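Local coordinates for protein dihydrodipicolinate synthase (Oceanobacillus iheyensis HTE831, PDB 3D0C) that probably condenses pyruvate with aspartate semialdehyde through a Schiff base, giving 4-hydroxy-tetrahydrodipicolinate on the pathway to lysine, at residues 21-26 / 56-61; 41-46 / 79-84; 124-129 / 154-159; 217-222 / 298-303; 253-258 / 287-292. The protein carries 1 engineered substitution. All blocks are in the same frame, centred on the assembly; numbering follows the deposited sequence.

Contact 1: residues 21-26 / 56-61; sequences VPFLEG and TGEFYA
Phe23 and Glu58 each carry CG anti to their own carbonyl carbon (chi1 -59° and -63°), which points the two side chains at each other, and Glu58 then runs out extended to the ring. The two loops follow strands 15-17 and 49-50 at the C-terminal mouth of the (beta-alpha)8 barrel, where the active site of this family lies; Thr56, predicted to bind pyruvate, opens the second. CD of Glu58 sits at the ring edge, in plane and 3.5 Å from CE2 of Phe23, while the carboxylate is turned 81° against the ring. Val21 O lies over one face of the same ring. No direct hydrogen bond crosses between 21-26 and 56-61. One water bridges them: it accepts from Val21 N (3.0 Å) and donates to Thr56 O (2.8 Å) and to Glu58 OE2 (2.9 Å). Lys265 grips OE2 through a salt bridge, which would probably favour the ionised acid, and also bonds to Val21 O; the backbone N of Arg279 bonds to OE1. Beside this polar cluster, Val21 turns its CG2 methyl onto the backbone of the other loop, 3.4 Å from Gly57 O.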
# COMPACT_ATOMS: atom_id res chain seq x y z
N VAL A 21 7.76 9.97 14.44
CA VAL A 21 8.73 9.06 15.02
C VAL A 21 10.07 9.58 14.51
O VAL A 21 10.45 9.32 13.37
CB VAL A 21 8.58 7.60 14.55
CG1 VAL A 21 9.78 6.79 15.02
CG2 VAL A 21 7.30 6.98 15.11
N PRO A 22 10.78 10.36 15.33
CA PRO A 22 12.07 10.88 14.88
C PRO A 22 13.11 9.77 14.74
O PRO A 22 13.09 8.79 15.48
CB PRO A 22 12.43 11.91 15.95
CG PRO A 22 11.76 11.39 17.17
CD PRO A 22 10.43 10.87 16.67
N PHE A 23 14.00 9.92 13.76
CA PHE A 23 15.04 8.93 13.54
C PHE A 23 16.40 9.59 13.77
O PHE A 23 16.51 10.81 13.74
CB PHE A 23 14.94 8.37 12.12
CG PHE A 23 13.61 7.71 11.82
CD1 PHE A 23 13.20 6.58 12.54
CD2 PHE A 23 12.77 8.22 10.84
CE1 PHE A 23 11.97 5.98 12.28
CE2 PHE A 23 11.53 7.62 10.58
CZ PHE A 23 11.14 6.50 11.30
N LEU A 24 17.42 8.78 14.00
CA LEU A 24 18.76 9.30 14.27
C LEU A 24 19.62 9.59 13.04
O LEU A 24 19.36 9.11 11.94
CB LEU A 24 19.52 8.35 15.19
CG LEU A 24 19.05 8.22 16.64
CD1 LEU A 24 19.71 7.01 17.26
CD2 LEU A 24 19.40 9.48 17.42
N GLU A 25 20.66 10.39 13.28
CA GLU A 25 21.66 10.83 12.32
C GLU A 25 21.64 10.16 10.94
O GLU A 25 20.88 10.57 10.04
CB GLU A 25 23.05 10.63 12.93
CG GLU A 25 24.18 11.29 12.17
CD GLU A 25 24.17 12.80 12.28
OE1 GLU A 25 23.28 13.35 12.97
OE2 GLU A 25 25.06 13.45 11.69
N GLY A 26 22.50 9.16 10.75
CA GLY A 26 22.58 8.48 9.48
C GLY A 26 22.24 7.01 9.57
O GLY A 26 22.09 6.33 8.55
N THR A 56 1.74 9.55 9.84
CA THR A 56 2.57 10.70 10.18
C THR A 56 3.76 10.19 10.98
O THR A 56 4.76 10.89 11.14
CB THR A 56 1.83 11.73 11.04
OG1 THR A 56 0.53 11.97 10.50
CG2 THR A 56 2.61 13.05 11.05
N GLY A 57 3.63 8.96 11.48
CA GLY A 57 4.69 8.34 12.24
C GLY A 57 5.51 7.39 11.38
O GLY A 57 6.29 6.59 11.89
N GLU A 58 5.33 7.48 10.06
CA GLU A 58 6.05 6.64 9.11
C GLU A 58 5.95 5.15 9.45
O GLU A 58 6.92 4.40 9.39
CB GLU A 58 7.52 7.10 9.01
CG GLU A 58 7.64 8.52 8.49
CD GLU A 58 9.06 9.06 8.48
OE1 GLU A 58 9.85 8.65 7.61
OE2 GLU A 58 9.38 9.89 9.35
N PHE A 59 4.73 4.74 9.78
CA PHE A 59 4.42 3.37 10.13
C PHE A 59 5.01 2.36 9.15
O PHE A 59 5.65 1.39 9.55
CB PHE A 59 2.89 3.19 10.18
CG PHE A 59 2.45 1.76 10.35
CD1 PHE A 59 2.79 1.04 11.49
CD2 PHE A 59 1.66 1.14 9.38
CE1 PHE A 59 2.36 -0.27 11.66
CE2 PHE A 59 1.23 -0.17 9.55
CZ PHE A 59 1.58 -0.88 10.69
N TYR A 60 4.79 2.59 7.85
CA TYR A 60 5.28 1.67 6.84
C TYR A 60 6.80 1.62 6.64
O TYR A 60 7.30 0.75 5.94
CB TYR A 60 4.57 1.92 5.51
CG TYR A 60 3.12 1.49 5.55
CD1 TYR A 60 2.78 0.14 5.73
CD2 TYR A 60 2.08 2.42 5.44
CE1 TYR A 60 1.44 -0.26 5.80
CE2 TYR A 60 0.74 2.02 5.51
CZ TYR A 60 0.43 0.68 5.69
OH TYR A 60 -0.89 0.29 5.75
N ALA A 61 7.53 2.54 7.27
CA ALA A 61 8.99 2.55 7.15
C ALA A 61 9.61 1.81 8.34
O ALA A 61 10.84 1.72 8.47
CB ALA A 61 9.51 3.98 7.11
O HOH W 1 7.53 10.35 11.49

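Contact 2: residues 41-46 / 79-84; sequences FLLQNG and NGRATV
A leucine methyl sits over the face of a guanidinium group: CD1 of Leu43 stands 3.5 Å above the plane of the Arg81 head, with CZ as its closest atom. Because it lies over the centre, this one methyl meets all of the delocalised group, from NE to both terminal nitrogens. The two side chains run at about a right angle, and a bend at chi3 (-74°) turns the arginine head across the leucine. A salt bridge to Glu40 and hydrogen bonds to the carbonyls of Leu77 and Val78 hold that head while Leu43 covers one face. The other branch of Leu43 has a simpler task, CD2 resting on Ala82 CB at 3.7 Å. No hydrogen bond crosses between 41-46 and 79-84.

Beyond Leu43 the helix closes in a Schellman motif, with Gly46 N bonded to Leu43 O and Ile47 N to Leu42 O. Asn45 reaches back, ND2 giving a hydrogen bond to Phe41 O (2.6 Å) while standing 3.4 Å above the Phe41 ring. Both segments are helix-to-strand turns of the (beta-alpha)8 barrel: helix 32-44 hands over to strand 49-50, and helix 64-78 to strand 83-88, the two connections meeting where the chain turns back into neighbouring strands of the parallel sheet.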
# COMPACT_ATOMS: atom_id res chain seq x y z
N PHE A 41 5.30 16.98 24.11
CA PHE A 41 4.93 18.22 23.46
C PHE A 41 3.44 18.23 23.14
O PHE A 41 2.75 19.22 23.38
CB PHE A 41 5.73 18.39 22.17
CG PHE A 41 5.38 19.62 21.38
CD1 PHE A 41 5.96 20.85 21.70
CD2 PHE A 41 4.48 19.56 20.33
CE1 PHE A 41 5.64 22.00 20.97
CE2 PHE A 41 4.15 20.69 19.59
CZ PHE A 41 4.73 21.92 19.91
N LEU A 42 2.97 17.13 22.57
CA LEU A 42 1.56 16.99 22.21
C LEU A 42 0.66 17.04 23.45
O LEU A 42 -0.36 17.72 23.46
CB LEU A 42 1.35 15.68 21.45
CG LEU A 42 1.97 15.61 20.05
CD1 LEU A 42 1.95 14.18 19.54
CD2 LEU A 42 1.20 16.54 19.11
N LEU A 43 1.04 16.32 24.49
CA LEU A 43 0.24 16.30 25.71
C LEU A 43 0.23 17.66 26.40
O LEU A 43 -0.81 18.09 26.90
CB LEU A 43 0.76 15.23 26.67
CG LEU A 43 0.60 13.78 26.22
CD1 LEU A 43 1.32 12.85 27.17
CD2 LEU A 43 -0.89 13.43 26.15
N GLN A 44 1.37 18.33 26.44
CA GLN A 44 1.48 19.63 27.09
C GLN A 44 0.63 20.66 26.37
O GLN A 44 0.21 21.65 26.96
CB GLN A 44 2.94 20.09 27.13
CG GLN A 44 3.14 21.52 27.61
CD GLN A 44 2.48 21.78 28.96
OE1 GLN A 44 2.77 21.10 29.95
NE2 GLN A 44 1.61 22.78 29.01
N ASN A 45 0.39 20.42 25.08
CA ASN A 45 -0.40 21.34 24.29
C ASN A 45 -1.88 20.98 24.17
O ASN A 45 -2.58 21.52 23.32
CB ASN A 45 0.25 21.50 22.92
CG ASN A 45 1.49 22.37 22.98
OD1 ASN A 45 1.39 23.59 23.15
ND2 ASN A 45 2.67 21.76 22.87
N GLY A 46 -2.34 20.08 25.02
CA GLY A 46 -3.75 19.71 25.02
C GLY A 46 -4.26 18.49 24.26
O GLY A 46 -5.44 18.17 24.37
N ASN A 79 0.71 7.04 29.53
CA ASN A 79 0.26 6.54 30.82
C ASN A 79 -1.12 7.03 31.24
O ASN A 79 -1.31 7.52 32.36
CB ASN A 79 1.29 6.92 31.89
CG ASN A 79 1.00 6.30 33.23
OD1 ASN A 79 0.81 5.09 33.34
ND2 ASN A 79 0.95 7.13 34.26
N GLY A 80 -2.08 6.89 30.33
CA GLY A 80 -3.45 7.30 30.63
C GLY A 80 -3.78 8.78 30.56
O GLY A 80 -4.93 9.15 30.81
N ARG A 81 -2.81 9.63 30.24
CA ARG A 81 -3.06 11.07 30.16
C ARG A 81 -3.91 11.45 28.94
O ARG A 81 -4.46 12.55 28.88
CB ARG A 81 -1.73 11.84 30.14
CG ARG A 81 -1.05 11.94 31.50
CD ARG A 81 0.25 12.73 31.43
NE ARG A 81 1.32 11.97 30.80
CZ ARG A 81 2.48 12.49 30.43
NH1 ARG A 81 2.73 13.78 30.61
NH2 ARG A 81 3.41 11.71 29.88
N ALA A 82 -4.00 10.53 27.99
CA ALA A 82 -4.79 10.74 26.78
C ALA A 82 -5.21 9.38 26.25
O ALA A 82 -4.71 8.35 26.71
CB ALA A 82 -3.98 11.47 25.73
N THR A 83 -6.14 9.37 25.30
CA THR A 83 -6.60 8.13 24.70
C THR A 83 -5.57 7.74 23.65
O THR A 83 -5.19 8.57 22.81
CB THR A 83 -7.98 8.30 24.03
OG1 THR A 83 -8.98 8.56 25.03
CG2 THR A 83 -8.36 7.05 23.26
N VAL A 84 -5.11 6.50 23.68
CA VAL A 84 -4.12 6.05 22.71
C VAL A 84 -4.73 5.10 21.69
O VAL A 84 -5.37 4.10 22.03
CB VAL A 84 -2.92 5.37 23.43
CG1 VAL A 84 -1.88 4.93 22.41
CG2 VAL A 84 -2.29 6.33 24.43

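Contact 3: residues 124-129 / 154-159; sequences GAVEYY and IKELAP
Leu157 lays its two methyls against two residues one turn apart on the facing helix. CD1 comes to 3.6 Å from CB of Tyr129 and meets that ring obliquely, 3.8 Å from CD2 of the same tyrosine; CD2 of Leu157 lies 3.9 Å from CG1 of Val126 and close to the valine carbonyl oxygen. The fork opens this way because its CG stands anti to the carbonyl carbon (chi1 -59°), which sends the branch toward helix 122-135. Replacing Leu157 with alanine would probably open a gap between Val126 and Tyr129 and let the tyrosine shift against the barrel wall.

Val126 has a second neighbour. Its CG1 is 3.6 Å from CG of Glu156 and 3.8 Å from OE2 of the same residue, whose chain, bent at chi2 (92°), crosses the valine at about a right angle; Glu156 is itself exposed. Tyr129 and Leu157 both also pack on Ile142 of strand 140-144. The helices are consecutive members of the outer ring of the (beta-alpha)8 barrel, and the Tyr129 side chain is about 7 Å from that of Tyr143, the predicted proton donor and acceptor. With no hydrogen bond or salt bridge between the segments, cohesion here probably comes from shape and apolar burial, the acid contributing mainly its CG.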
# COMPACT_ATOMS: atom_id res chain seq x y z
N GLY A 124 -15.04 -8.34 0.36
CA GLY A 124 -13.82 -8.83 0.97
C GLY A 124 -13.32 -7.87 2.04
O GLY A 124 -12.73 -8.28 3.05
N ALA A 125 -13.55 -6.58 1.81
CA ALA A 125 -13.14 -5.55 2.76
C ALA A 125 -13.92 -5.76 4.06
O ALA A 125 -13.36 -5.69 5.15
CB ALA A 125 -13.43 -4.16 2.20
N VAL A 126 -15.22 -6.03 3.94
CA VAL A 126 -16.04 -6.26 5.12
C VAL A 126 -15.45 -7.42 5.94
O VAL A 126 -15.31 -7.32 7.16
CB VAL A 126 -17.50 -6.58 4.74
CG1 VAL A 126 -18.28 -7.02 5.98
CG2 VAL A 126 -18.16 -5.34 4.12
N GLU A 127 -15.07 -8.50 5.27
CA GLU A 127 -14.49 -9.66 5.94
C GLU A 127 -13.15 -9.33 6.61
O GLU A 127 -12.88 -9.74 7.74
CB GLU A 127 -14.30 -10.81 4.95
CG GLU A 127 -15.60 -11.32 4.37
CD GLU A 127 -16.54 -11.83 5.44
OE1 GLU A 127 -16.17 -12.80 6.14
OE2 GLU A 127 -17.65 -11.25 5.60
N TYR A 128 -12.33 -8.57 5.89
CA TYR A 128 -11.02 -8.15 6.39
C TYR A 128 -11.20 -7.40 7.70
O TYR A 128 -10.64 -7.76 8.75
CB TYR A 128 -10.36 -7.22 5.36
CG TYR A 128 -9.02 -6.67 5.78
CD1 TYR A 128 -7.87 -7.44 5.67
CD2 TYR A 128 -8.91 -5.39 6.31
CE1 TYR A 128 -6.63 -6.94 6.06
CE2 TYR A 128 -7.69 -4.88 6.71
CZ TYR A 128 -6.55 -5.66 6.59
OH TYR A 128 -5.34 -5.14 6.99
N TYR A 129 -12.00 -6.34 7.65
CA TYR A 129 -12.25 -5.52 8.83
C TYR A 129 -12.90 -6.26 9.99
O TYR A 129 -12.46 -6.17 11.13
CB TYR A 129 -13.14 -4.33 8.45
CG TYR A 129 -12.44 -3.29 7.60
CD1 TYR A 129 -11.21 -2.76 7.98
CD2 TYR A 129 -13.02 -2.84 6.41
CE1 TYR A 129 -10.57 -1.80 7.19
CE2 TYR A 129 -12.39 -1.88 5.62
CZ TYR A 129 -11.17 -1.37 6.02
OH TYR A 129 -10.54 -0.43 5.24
N ILE A 154 -18.86 0.61 5.36
CA ILE A 154 -18.96 1.27 6.65
C ILE A 154 -20.33 0.97 7.27
O ILE A 154 -20.42 0.59 8.44
CB ILE A 154 -18.80 2.81 6.51
CG1 ILE A 154 -17.35 3.15 6.13
CG2 ILE A 154 -19.19 3.50 7.80
CD1 ILE A 154 -17.15 4.61 5.75
N LYS A 155 -21.39 1.14 6.48
CA LYS A 155 -22.76 0.91 6.94
C LYS A 155 -22.93 -0.51 7.48
O LYS A 155 -23.56 -0.73 8.52
CB LYS A 155 -23.74 1.17 5.80
CG LYS A 155 -23.78 2.63 5.35
CD LYS A 155 -24.56 2.84 4.06
CE LYS A 155 -26.01 2.42 4.18
NZ LYS A 155 -26.76 2.71 2.93
N GLU A 156 -22.37 -1.47 6.76
CA GLU A 156 -22.42 -2.88 7.13
C GLU A 156 -21.74 -3.15 8.48
O GLU A 156 -22.24 -3.93 9.30
CB GLU A 156 -21.73 -3.71 6.05
CG GLU A 156 -21.34 -5.11 6.49
CD GLU A 156 -22.41 -6.12 6.19
OE1 GLU A 156 -23.57 -5.90 6.60
OE2 GLU A 156 -22.09 -7.14 5.54
N LEU A 157 -20.61 -2.50 8.72
CA LEU A 157 -19.85 -2.70 9.95
C LEU A 157 -20.24 -1.86 11.16
O LEU A 157 -19.98 -2.26 12.30
CB LEU A 157 -18.37 -2.48 9.66
CG LEU A 157 -17.74 -3.38 8.59
CD1 LEU A 157 -16.37 -2.84 8.22
CD2 LEU A 157 -17.64 -4.80 9.12
N ALA A 158 -20.84 -0.70 10.92
CA ALA A 158 -21.23 0.22 11.99
C ALA A 158 -21.87 -0.41 13.23
O ALA A 158 -21.56 -0.02 14.35
CB ALA A 158 -22.14 1.30 11.43
N PRO A 159 -22.77 -1.39 13.05
CA PRO A 159 -23.44 -2.05 14.17
C PRO A 159 -22.53 -2.75 15.18
O PRO A 159 -22.94 -2.99 16.32
CB PRO A 159 -24.37 -3.04 13.47
CG PRO A 159 -24.74 -2.32 12.24
CD PRO A 159 -23.38 -1.80 11.78

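Contact 4: residues 217-222 / 298-303; sequences NVFPQK and KSWNTQ
Cation-pi and CH-pi contacts come first: Lys222 lies over one face of the Trp300 indole. Its NZ is 3.8 Å from the centroid of the five-membered ring and its CE 3.6 Å, the CE lying almost on the ring normal (4° off it). The lysine runs extended to CE and bends at the last torsion (chi4 -64°), which keeps NZ above the ring.

In the aromatic contact Phe219 meets the six-membered ring of the same indole, CE2 of Phe219 lying 3.4 Å from CE3 of Trp300. The planes are 70° apart and the centroids 5.0 Å, an oblique pair.

Among the polar links, a water accepts from Lys222 NZ (2.7 Å) and donates to Trp300 O (2.7 Å). Asp244 of helix 235-257 ties both partners down, its carboxylate forming a salt bridge with Lys222 and its carbonyl taking the indole N-H. Replacing Trp300 with alanine would probably strip Lys222 of its aromatic platform, leave the Asp244 carbonyl without the indole N-H and remove the ring beside Phe219.

Phe219 is the N-cap residue of helix 220-232, the last of the barrel's outer helices. The cluster ties helix 220-232 to helix 287-303 of the C-terminal helical region that follows the (beta-alpha)8 barrel in this family.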
# COMPACT_ATOMS: atom_id res chain seq x y z
N ASN A 217 1.99 18.81 15.76
CA ASN A 217 3.37 18.47 16.15
C ASN A 217 4.26 19.71 16.06
O ASN A 217 5.41 19.69 16.52
CB ASN A 217 3.97 17.39 15.23
CG ASN A 217 3.32 16.04 15.40
OD1 ASN A 217 3.45 15.39 16.44
ND2 ASN A 217 2.60 15.59 14.37
N VAL A 218 3.73 20.78 15.47
CA VAL A 218 4.51 21.99 15.28
C VAL A 218 3.84 23.25 15.83
O VAL A 218 4.45 24.02 16.56
CB VAL A 218 4.78 22.21 13.79
CG1 VAL A 218 5.87 23.25 13.59
CG2 VAL A 218 5.15 20.89 13.14
N PHE A 219 2.58 23.45 15.45
CA PHE A 219 1.81 24.61 15.90
C PHE A 219 0.45 24.16 16.42
O PHE A 219 -0.59 24.50 15.86
CB PHE A 219 1.60 25.59 14.73
CG PHE A 219 2.82 26.38 14.37
CD1 PHE A 219 3.27 27.41 15.19
CD2 PHE A 219 3.53 26.08 13.22
CE1 PHE A 219 4.41 28.14 14.86
CE2 PHE A 219 4.68 26.81 12.88
CZ PHE A 219 5.11 27.84 13.70
N PRO A 220 0.43 23.39 17.52
CA PRO A 220 -0.83 22.91 18.08
C PRO A 220 -1.86 24.00 18.40
O PRO A 220 -3.07 23.76 18.32
CB PRO A 220 -0.38 22.16 19.33
CG PRO A 220 0.82 22.93 19.76
CD PRO A 220 1.55 23.13 18.44
N GLN A 221 -1.38 25.19 18.77
CA GLN A 221 -2.28 26.29 19.11
C GLN A 221 -3.17 26.69 17.93
O GLN A 221 -4.31 27.11 18.13
CB GLN A 221 -1.49 27.51 19.62
CG GLN A 221 -0.55 27.20 20.81
CD GLN A 221 -0.00 28.45 21.51
OE1 GLN A 221 0.48 29.39 20.87
NE2 GLN A 221 -0.07 28.46 22.85
N LYS A 222 -2.65 26.57 16.71
CA LYS A 222 -3.45 26.91 15.53
C LYS A 222 -4.53 25.84 15.32
O LYS A 222 -5.69 26.16 15.05
CB LYS A 222 -2.56 26.99 14.28
CG LYS A 222 -1.61 28.18 14.27
CD LYS A 222 -0.80 28.22 12.98
CE LYS A 222 0.21 29.36 12.97
NZ LYS A 222 -0.42 30.71 13.02
N LYS A 298 8.10 32.25 8.38
CA LYS A 298 8.43 33.66 8.57
C LYS A 298 7.14 34.46 8.69
O LYS A 298 6.99 35.29 9.59
CB LYS A 298 9.25 34.18 7.39
CG LYS A 298 9.71 35.62 7.59
CD LYS A 298 10.52 35.73 8.89
CE LYS A 298 10.59 37.17 9.39
NZ LYS A 298 11.25 37.25 10.74
N SER A 299 6.21 34.19 7.77
CA SER A 299 4.91 34.85 7.76
C SER A 299 4.20 34.62 9.09
O SER A 299 3.73 35.57 9.71
CB SER A 299 4.04 34.31 6.62
OG SER A 299 2.69 34.73 6.76
N TRP A 300 4.13 33.36 9.50
CA TRP A 300 3.47 33.02 10.76
C TRP A 300 4.08 33.73 11.95
O TRP A 300 3.39 34.03 12.92
CB TRP A 300 3.48 31.50 10.99
CG TRP A 300 2.37 30.78 10.28
CD1 TRP A 300 1.19 31.31 9.86
CD2 TRP A 300 2.32 29.38 9.97
NE1 TRP A 300 0.40 30.33 9.30
CE2 TRP A 300 1.07 29.14 9.35
CE3 TRP A 300 3.21 28.32 10.15
CZ2 TRP A 300 0.69 27.86 8.91
CZ3 TRP A 300 2.83 27.05 9.71
CH2 TRP A 300 1.58 26.84 9.10
N ASN A 301 5.38 34.02 11.86
CA ASN A 301 6.08 34.72 12.94
C ASN A 301 5.63 36.16 12.97
O ASN A 301 5.36 36.72 14.03
CB ASN A 301 7.59 34.70 12.72
CG ASN A 301 8.35 35.24 13.92
OD1 ASN A 301 9.58 35.19 13.96
ND2 ASN A 301 7.62 35.74 14.92
N THR A 302 5.57 36.76 11.78
CA THR A 302 5.17 38.16 11.60
C THR A 302 3.77 38.43 12.10
O THR A 302 3.48 39.51 12.63
CB THR A 302 5.23 38.62 10.09
OG1 THR A 302 6.58 38.53 9.60
CG2 THR A 302 4.77 40.07 9.95
N GLN A 303 2.90 37.45 11.88
CA GLN A 303 1.50 37.51 12.30
C GLN A 303 1.44 37.63 13.81
O GLN A 303 0.69 38.45 14.36
CB GLN A 303 0.77 36.24 11.85
CG GLN A 303 -0.70 36.20 12.30
CD GLN A 303 -1.38 34.87 11.99
OE1 GLN A 303 -1.22 34.35 10.88
NE2 GLN A 303 -2.15 34.34 12.96
O HOH W 2 1.01 32.91 13.41

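Contact 5: residues 253-258 / 287-292; sequences AKHNNG and PNDRLE
Asp289 is held by two neighbouring residues of the opposite segment, one to each oxygen. Lys254 NZ forms a salt bridge with OD1 of Asp289 at 2.8 Å, and His255 NE2 donates to OD2 of Asp289, also at 2.8 Å. Both bonds use syn lone pairs, the favoured side of a carboxylate, so the group is gripped from the end, which should restrict its rotation. OD2 lies close to the imidazole plane at the ring edge, although the carboxylate itself is turned 38° against the ring and the N-H...O angle of 150° is somewhat bent. Asn259 ND2 gives OD2 a second donor. Glu292, one turn on from Asp289, brings OE2 to 4.1 Å from Lys254 NZ, beyond a salt bridge, where it may add to the negative field round the ammonium.

This His-carboxylate hydrogen bond ties two helices of the C-terminal region after the barrel, 235-257 and 287-303, whose local axes run at 139°. The backbone helps place the donors: the first helix is kinked and weakly bonded here, and His255 has positive phi. Asp289 lies in the first turn of its own helix, where the helix dipole would probably favour the anion. At and after the kink, Asn256 and Asn257 pack on His148 and Tyr119 of the second subunit.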
# COMPACT_ATOMS: atom_id res chain seq x y z
N ALA A 253 0.86 18.25 0.91
CA ALA A 253 0.22 17.50 -0.15
C ALA A 253 0.97 17.48 -1.49
O ALA A 253 0.63 16.69 -2.36
CB ALA A 253 -1.22 18.01 -0.35
N LYS A 254 1.98 18.32 -1.65
CA LYS A 254 2.73 18.36 -2.91
C LYS A 254 3.38 17.02 -3.26
O LYS A 254 3.72 16.24 -2.37
CB LYS A 254 3.82 19.43 -2.88
CG LYS A 254 3.33 20.86 -2.73
CD LYS A 254 4.47 21.85 -3.03
CE LYS A 254 4.87 21.80 -4.50
NZ LYS A 254 5.98 22.73 -4.85
N HIS A 255 3.55 16.78 -4.55
CA HIS A 255 4.16 15.54 -5.03
C HIS A 255 3.34 14.34 -4.59
O HIS A 255 3.87 13.33 -4.12
CB HIS A 255 5.59 15.43 -4.50
CG HIS A 255 6.38 16.69 -4.65
ND1 HIS A 255 6.52 17.34 -5.86
CD2 HIS A 255 7.04 17.44 -3.74
CE1 HIS A 255 7.23 18.44 -5.68
NE2 HIS A 255 7.55 18.53 -4.41
N ASN A 256 2.02 14.46 -4.75
CA ASN A 256 1.11 13.39 -4.39
C ASN A 256 1.29 12.98 -2.92
O ASN A 256 1.33 11.79 -2.59
CB ASN A 256 1.32 12.19 -5.33
CG ASN A 256 0.34 11.06 -5.09
OD1 ASN A 256 -0.84 11.29 -4.86
ND2 ASN A 256 0.83 9.83 -5.16
N ASN A 257 1.42 13.99 -2.06
CA ASN A 257 1.59 13.79 -0.62
C ASN A 257 2.97 13.30 -0.20
O ASN A 257 3.16 12.90 0.96
CB ASN A 257 0.52 12.82 -0.10
CG ASN A 257 -0.89 13.28 -0.43
OD1 ASN A 257 -1.30 14.38 -0.08
ND2 ASN A 257 -1.64 12.42 -1.13
N GLY A 258 3.92 13.32 -1.13
CA GLY A 258 5.27 12.88 -0.79
C GLY A 258 5.86 13.74 0.32
O GLY A 258 6.62 13.25 1.16
N PRO A 287 14.96 21.95 -2.79
CA PRO A 287 15.35 23.31 -2.41
C PRO A 287 14.19 24.31 -2.41
O PRO A 287 14.00 25.07 -1.46
CB PRO A 287 16.42 23.66 -3.44
CG PRO A 287 17.07 22.33 -3.70
CD PRO A 287 15.88 21.39 -3.80
N ASN A 288 13.42 24.31 -3.49
CA ASN A 288 12.29 25.21 -3.63
C ASN A 288 11.21 25.01 -2.57
O ASN A 288 10.67 25.99 -2.05
CB ASN A 288 11.68 25.09 -5.03
CG ASN A 288 12.57 25.72 -6.10
OD1 ASN A 288 13.03 26.86 -5.95
ND2 ASN A 288 12.81 25.00 -7.20
N ASP A 289 10.89 23.76 -2.24
CA ASP A 289 9.88 23.52 -1.22
C ASP A 289 10.43 23.92 0.14
O ASP A 289 9.69 24.36 1.02
CB ASP A 289 9.48 22.04 -1.18
CG ASP A 289 8.60 21.65 -2.35
OD1 ASP A 289 8.10 22.56 -3.05
OD2 ASP A 289 8.41 20.44 -2.57
N ARG A 290 11.73 23.77 0.32
CA ARG A 290 12.35 24.15 1.59
C ARG A 290 12.18 25.67 1.77
O ARG A 290 11.81 26.14 2.83
CB ARG A 290 13.83 23.73 1.59
CG ARG A 290 14.54 23.89 2.93
CD ARG A 290 15.93 23.21 2.96
NE ARG A 290 15.89 21.75 2.98
CZ ARG A 290 16.10 20.97 1.92
NH1 ARG A 290 16.35 21.51 0.74
NH2 ARG A 290 16.09 19.64 2.05
N LEU A 291 12.45 26.42 0.70
CA LEU A 291 12.31 27.87 0.74
C LEU A 291 10.86 28.27 1.03
O LEU A 291 10.60 29.16 1.84
CB LEU A 291 12.77 28.46 -0.60
CG LEU A 291 12.65 29.97 -0.79
CD1 LEU A 291 13.36 30.71 0.35
CD2 LEU A 291 13.23 30.36 -2.14
N GLU A 292 9.92 27.59 0.37
CA GLU A 292 8.51 27.89 0.58
C GLU A 292 8.11 27.68 2.03
O GLU A 292 7.33 28.46 2.58
CB GLU A 292 7.63 27.02 -0.33
CG GLU A 292 7.42 27.61 -1.71
CD GLU A 292 6.20 27.03 -2.41
OE1 GLU A 292 5.11 27.03 -1.80
OE2 GLU A 292 6.34 26.59 -3.57

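Overall arrangement
Contacts 1, 2 and 3 join loops and helices that connect neighbouring strands of the (beta-alpha)8 barrel, whereas contacts 4 and 5 fasten helix 287-303 to helices 220-232 and 235-257, which follow each other in the chain. Along the sequence contacts 1 and 2 interleave, contact 3 comes next, and contact 5 falls between the two segments of contact 4. Their centres spread from 18 Å (contacts 4 and 5, and 1 and 5) to 40 Å (contacts 3 and 4, on opposite sides of the chain's centre). Contact 4 touches contact 2, Pro220 packing on Asn45 and Phe41, and reaches contact 1 through Asn217 and Thr56. Contacts 1, 3 and 5 also touch the second subunit, so barrel and C-terminal helices both take part in that interface.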